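Long-range contact in uncharacterized protein conserved in bacteria (Streptococcus suis, PDB 4FZ4), which probably binds host glycosaminoglycans as a helical domain of a streptococcal surface antigen that mediates attachment to host cells: residues L23-D34 against E83-K94. Numbering follows the deposited sequence.
Sequences LDKVPSYGDAQD and ENYIRQVAELRK
The guanidinium of Arg-87 lies between two residues of 23-34. Leu-23 CD2 sits over the centre of one face, 3.4 Å above the plane. Ser-28 CB lies over the opposite face. At the edge, in plane, are Val-26 O and Glu-83 OE2. Arg-87 NH1 hydrogen-bonds to Val-26 O at 3.0 Å, with an N-H...O angle of 158°. NE and NH2 of Arg-87 both bond to Glu-83 OE2, a side-on salt bridge within the helix, with NE at 2.7 Å. These bonds fix the rotation of the guanidinium. Over one face of the Tyr-29 ring lies Ser-28 OG, 4.3 Å above the plane and offset toward the rim; Glu-83 OE1 is at the edge. Tyr-29 OH donates to the syn lone pair of Glu-83 OE1 at 2.9 Å, with ring and carboxylate planes 85° apart. A bend at chi2 (66°) turns the Glu-83 carboxylate to lie between Tyr-29 and Arg-87: OE1 takes the phenol, OE2 the guanidinium. In this all-helical fold the connection between helix 3-23 and helix 36-55 crosses helix 66-95, starting with a type I beta turn from Leu-23 to Val-26. Val-26 CG1 packs on Arg-87 CB at 3.5 Å. Tyr-29 CB rests on Ala-90 CB at 3.4 Å, while ring atom CD2 of Tyr-29 lies against Ile-86 CG2. Tyr-35 also meets the Tyr-29 ring. Asp-34 OD1 makes a long salt bridge of 3.9 Å to Arg-93 NH1; Arg-93 NE pairs with Glu-103.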
loop_
_atom_site.group_PDB
_atom_site.type_symbol
_atom_site.label_atom_id
_atom_site.label_comp_id
_atom_site.label_asym_id
_atom_site.label_seq_id
_atom_site.Cartn_x
_atom_site.Cartn_y
_atom_site.Cartn_z
ATOM N N LEU A 23 -4.126 7.300 4.729
ATOM C CA LEU A 23 -4.802 6.437 3.763
ATOM C C LEU A 23 -6.280 6.793 3.855
ATOM O O LEU A 23 -6.995 6.832 2.849
ATOM C CB LEU A 23 -4.608 4.967 4.138
ATOM C CG LEU A 23 -4.752 3.816 3.125
ATOM C CD1 LEU A 23 -5.774 2.842 3.654
ATOM C CD2 LEU A 23 -5.122 4.311 1.732
ATOM N N ASP A 24 -6.724 7.062 5.078
ATOM C CA ASP A 24 -8.119 7.409 5.327
ATOM C C ASP A 24 -8.593 8.662 4.599
ATOM O O ASP A 24 -9.791 8.845 4.408
ATOM C CB ASP A 24 -8.367 7.575 6.823
ATOM C CG ASP A 24 -9.336 6.552 7.358
ATOM O OD1 ASP A 24 -8.980 5.355 7.389
ATOM O OD2 ASP A 24 -10.461 6.946 7.736
ATOM N N LYS A 25 -7.663 9.527 4.205
ATOM C CA LYS A 25 -8.030 10.740 3.485
ATOM C C LYS A 25 -8.197 10.442 1.999
ATOM O O LYS A 25 -8.886 11.164 1.277
ATOM C CB LYS A 25 -6.963 11.821 3.668
ATOM C CG LYS A 25 -7.070 12.603 4.968
ATOM C CD LYS A 25 -6.972 11.702 6.183
ATOM C CE LYS A 25 -6.870 12.527 7.452
ATOM N NZ LYS A 25 -5.712 13.466 7.378
ATOM N N VAL A 26 -7.559 9.374 1.545
ATOM C CA VAL A 26 -7.633 8.985 0.147
ATOM C C VAL A 26 -8.907 8.169 -0.089
ATOM O O VAL A 26 -9.136 7.146 0.561
ATOM C CB VAL A 26 -6.372 8.176 -0.253
ATOM C CG1 VAL A 26 -6.370 7.910 -1.742
ATOM C CG2 VAL A 26 -5.113 8.951 0.155
ATOM N N PRO A 27 -9.762 8.628 -1.016
ATOM C CA PRO A 27 -11.029 7.967 -1.362
ATOM C C PRO A 27 -10.853 6.488 -1.720
ATOM O O PRO A 27 -9.841 6.112 -2.315
ATOM C CB PRO A 27 -11.527 8.777 -2.561
ATOM C CG PRO A 27 -10.946 10.149 -2.322
ATOM C CD PRO A 27 -9.547 9.824 -1.853
ATOM N N SER A 28 -11.829 5.654 -1.358
ATOM C CA SER A 28 -11.752 4.233 -1.685
ATOM C C SER A 28 -12.304 4.044 -3.095
ATOM O O SER A 28 -13.209 4.766 -3.508
ATOM C CB SER A 28 -12.564 3.396 -0.693
ATOM O OG SER A 28 -12.377 2.007 -0.935
ATOM N N TYR A 29 -11.758 3.082 -3.829
ATOM C CA TYR A 29 -12.184 2.819 -5.204
ATOM C C TYR A 29 -13.590 2.237 -5.320
ATOM O O TYR A 29 -14.178 2.241 -6.403
ATOM C CB TYR A 29 -11.179 1.890 -5.886
ATOM C CG TYR A 29 -10.609 0.853 -4.950
ATOM C CD1 TYR A 29 -11.390 -0.210 -4.498
ATOM C CD2 TYR A 29 -9.304 0.976 -4.458
ATOM C CE1 TYR A 29 -10.890 -1.126 -3.569
ATOM C CE2 TYR A 29 -8.796 0.070 -3.529
ATOM C CZ TYR A 29 -9.594 -0.979 -3.085
ATOM O OH TYR A 29 -9.109 -1.862 -2.140
ATOM N N GLY A 30 -14.129 1.737 -4.212
ATOM C CA GLY A 30 -15.471 1.183 -4.248
ATOM C C GLY A 30 -15.597 -0.304 -4.539
ATOM O O GLY A 30 -14.663 -1.078 -4.331
ATOM N N ASP A 31 -16.769 -0.697 -5.036
ATOM C CA ASP A 31 -17.064 -2.096 -5.342
ATOM C C ASP A 31 -16.933 -2.482 -6.815
ATOM O O ASP A 31 -17.363 -3.571 -7.204
ATOM C CB ASP A 31 -18.478 -2.456 -4.864
ATOM C CG ASP A 31 -18.629 -2.377 -3.353
ATOM O OD1 ASP A 31 -17.832 -3.023 -2.639
ATOM O OD2 ASP A 31 -19.556 -1.679 -2.880
ATOM N N ALA A 32 -16.361 -1.610 -7.640
ATOM C CA ALA A 32 -16.197 -1.947 -9.051
ATOM C C ALA A 32 -15.455 -3.278 -9.146
ATOM O O ALA A 32 -14.601 -3.589 -8.307
ATOM C CB ALA A 32 -15.423 -0.862 -9.765
ATOM N N GLN A 33 -15.789 -4.065 -10.164
ATOM C CA GLN A 33 -15.168 -5.371 -10.360
ATOM C C GLN A 33 -13.667 -5.257 -10.606
ATOM O O GLN A 33 -12.910 -6.180 -10.296
ATOM C CB GLN A 33 -15.848 -6.105 -11.524
ATOM C CG GLN A 33 -15.319 -7.512 -11.798
ATOM C CD GLN A 33 -14.221 -7.541 -12.845
ATOM O OE1 GLN A 33 -13.489 -8.529 -12.967
ATOM N NE2 GLN A 33 -14.107 -6.466 -13.618
ATOM N N ASP A 34 -13.235 -4.121 -11.146
ATOM C CA ASP A 34 -11.817 -3.909 -11.438
ATOM C C ASP A 34 -10.926 -3.951 -10.191
ATOM O O ASP A 34 -9.745 -4.295 -10.275
ATOM C CB ASP A 34 -11.617 -2.562 -12.137
ATOM C CG ASP A 34 -12.461 -2.420 -13.384
ATOM O OD1 ASP A 34 -12.248 -1.445 -14.133
ATOM O OD2 ASP A 34 -13.340 -3.278 -13.615
ATOM N N GLU A 83 -2.393 -0.054 -1.503
ATOM C CA GLU A 83 -3.800 0.314 -1.374
ATOM C C GLU A 83 -3.928 1.800 -1.692
ATOM O O GLU A 83 -4.901 2.245 -2.299
ATOM C CB GLU A 83 -4.266 0.040 0.059
ATOM C CG GLU A 83 -5.569 0.702 0.439
ATOM C CD GLU A 83 -6.774 0.163 -0.322
ATOM O OE1 GLU A 83 -6.590 -0.667 -1.243
ATOM O OE2 GLU A 83 -7.910 0.577 0.002
ATOM N N ASN A 84 -2.927 2.568 -1.280
ATOM C CA ASN A 84 -2.921 4.009 -1.500
ATOM C C ASN A 84 -2.776 4.321 -2.997
ATOM O O ASN A 84 -3.569 5.069 -3.563
ATOM C CB ASN A 84 -1.761 4.632 -0.709
ATOM C CG ASN A 84 -1.863 6.135 -0.611
ATOM O OD1 ASN A 84 -2.182 6.809 -1.586
ATOM N ND2 ASN A 84 -1.587 6.673 0.574
ATOM N N TYR A 85 -1.737 3.768 -3.625
ATOM C CA TYR A 85 -1.528 3.958 -5.055
ATOM C C TYR A 85 -2.781 3.597 -5.839
ATOM O O TYR A 85 -3.215 4.348 -6.712
ATOM C CB TYR A 85 -0.383 3.075 -5.555
ATOM C CG TYR A 85 0.983 3.499 -5.079
ATOM C CD1 TYR A 85 1.181 4.761 -4.505
ATOM C CD2 TYR A 85 2.097 2.670 -5.261
ATOM C CE1 TYR A 85 2.437 5.191 -4.134
ATOM C CE2 TYR A 85 3.371 3.099 -4.892
ATOM C CZ TYR A 85 3.529 4.366 -4.331
ATOM O OH TYR A 85 4.786 4.836 -4.013
ATOM N N ILE A 86 -3.368 2.448 -5.528
ATOM C CA ILE A 86 -4.552 2.027 -6.255
ATOM C C ILE A 86 -5.754 2.951 -6.027
ATOM O O ILE A 86 -6.505 3.232 -6.969
ATOM C CB ILE A 86 -4.903 0.554 -5.939
ATOM C CG1 ILE A 86 -3.766 -0.343 -6.446
ATOM C CG2 ILE A 86 -6.192 0.142 -6.668
ATOM C CD1 ILE A 86 -3.979 -1.820 -6.177
ATOM N N ARG A 87 -5.936 3.435 -4.799
ATOM C CA ARG A 87 -7.033 4.355 -4.542
ATOM C C ARG A 87 -6.844 5.598 -5.393
ATOM O O ARG A 87 -7.817 6.158 -5.889
ATOM C CB ARG A 87 -7.101 4.766 -3.067
ATOM C CG ARG A 87 -7.846 3.766 -2.189
ATOM C CD ARG A 87 -8.081 4.300 -0.786
ATOM N NE ARG A 87 -8.226 3.204 0.165
ATOM C CZ ARG A 87 -8.518 3.353 1.452
ATOM N NH1 ARG A 87 -8.707 4.565 1.959
ATOM N NH2 ARG A 87 -8.600 2.287 2.238
ATOM N N GLN A 88 -5.593 6.027 -5.568
ATOM C CA GLN A 88 -5.305 7.222 -6.369
ATOM C C GLN A 88 -5.598 7.021 -7.853
ATOM O O GLN A 88 -6.235 7.856 -8.480
ATOM C CB GLN A 88 -3.845 7.656 -6.186
ATOM C CG GLN A 88 -3.527 8.254 -4.798
ATOM C CD GLN A 88 -2.037 8.562 -4.640
ATOM O OE1 GLN A 88 -1.478 9.377 -5.373
ATOM N NE2 GLN A 88 -1.390 7.897 -3.691
ATOM N N VAL A 89 -5.139 5.907 -8.415
ATOM C CA VAL A 89 -5.377 5.622 -9.826
ATOM C C VAL A 89 -6.875 5.474 -10.088
ATOM O O VAL A 89 -7.388 5.968 -11.088
ATOM C CB VAL A 89 -4.672 4.336 -10.255
ATOM C CG1 VAL A 89 -4.931 4.071 -11.727
ATOM C CG2 VAL A 89 -3.187 4.455 -9.977
ATOM N N ALA A 90 -7.580 4.794 -9.191
ATOM C CA ALA A 90 -9.020 4.621 -9.355
ATOM C C ALA A 90 -9.631 5.998 -9.554
ATOM O O ALA A 90 -10.417 6.216 -10.473
ATOM C CB ALA A 90 -9.621 3.974 -8.125
ATOM N N GLU A 91 -9.245 6.932 -8.687
ATOM C CA GLU A 91 -9.753 8.297 -8.749
ATOM C C GLU A 91 -9.341 8.970 -10.048
ATOM O O GLU A 91 -10.160 9.615 -10.712
ATOM C CB GLU A 91 -9.238 9.114 -7.558
ATOM C CG GLU A 91 -10.142 10.279 -7.198
ATOM C CD GLU A 91 -11.448 9.830 -6.555
ATOM O OE1 GLU A 91 -11.963 8.750 -6.917
ATOM O OE2 GLU A 91 -11.971 10.565 -5.693
ATOM N N LEU A 92 -8.074 8.814 -10.421
ATOM C CA LEU A 92 -7.572 9.411 -11.658
ATOM C C LEU A 92 -8.269 8.835 -12.887
ATOM O O LEU A 92 -8.635 9.573 -13.803
ATOM C CB LEU A 92 -6.064 9.196 -11.770
ATOM C CG LEU A 92 -5.268 10.026 -10.755
ATOM C CD1 LEU A 92 -3.805 9.644 -10.826
ATOM C CD2 LEU A 92 -5.449 11.520 -11.041
ATOM N N ARG A 93 -8.462 7.518 -12.904
ATOM C CA ARG A 93 -9.115 6.890 -14.047
ATOM C C ARG A 93 -10.527 7.421 -14.260
ATOM O O ARG A 93 -10.987 7.509 -15.396
ATOM C CB ARG A 93 -9.146 5.371 -13.884
ATOM C CG ARG A 93 -7.773 4.740 -13.940
ATOM C CD ARG A 93 -7.870 3.236 -13.752
ATOM N NE ARG A 93 -8.433 2.563 -14.922
ATOM C CZ ARG A 93 -8.985 1.353 -14.893
ATOM N NH1 ARG A 93 -9.055 0.683 -13.749
ATOM N NH2 ARG A 93 -9.454 0.806 -16.006
ATOM N N LYS A 94 -11.214 7.773 -13.176
ATOM C CA LYS A 94 -12.570 8.309 -13.285
ATOM C C LYS A 94 -12.557 9.753 -13.781
ATOM O O LYS A 94 -13.480 10.192 -14.451
ATOM C CB LYS A 94 -13.282 8.258 -11.936
ATOM C CG LYS A 94 -13.491 6.855 -11.407
ATOM C CD LYS A 94 -13.996 6.867 -9.969
ATOM C CE LYS A 94 -13.890 5.475 -9.351
ATOM N NZ LYS A 94 -13.802 5.520 -7.861
#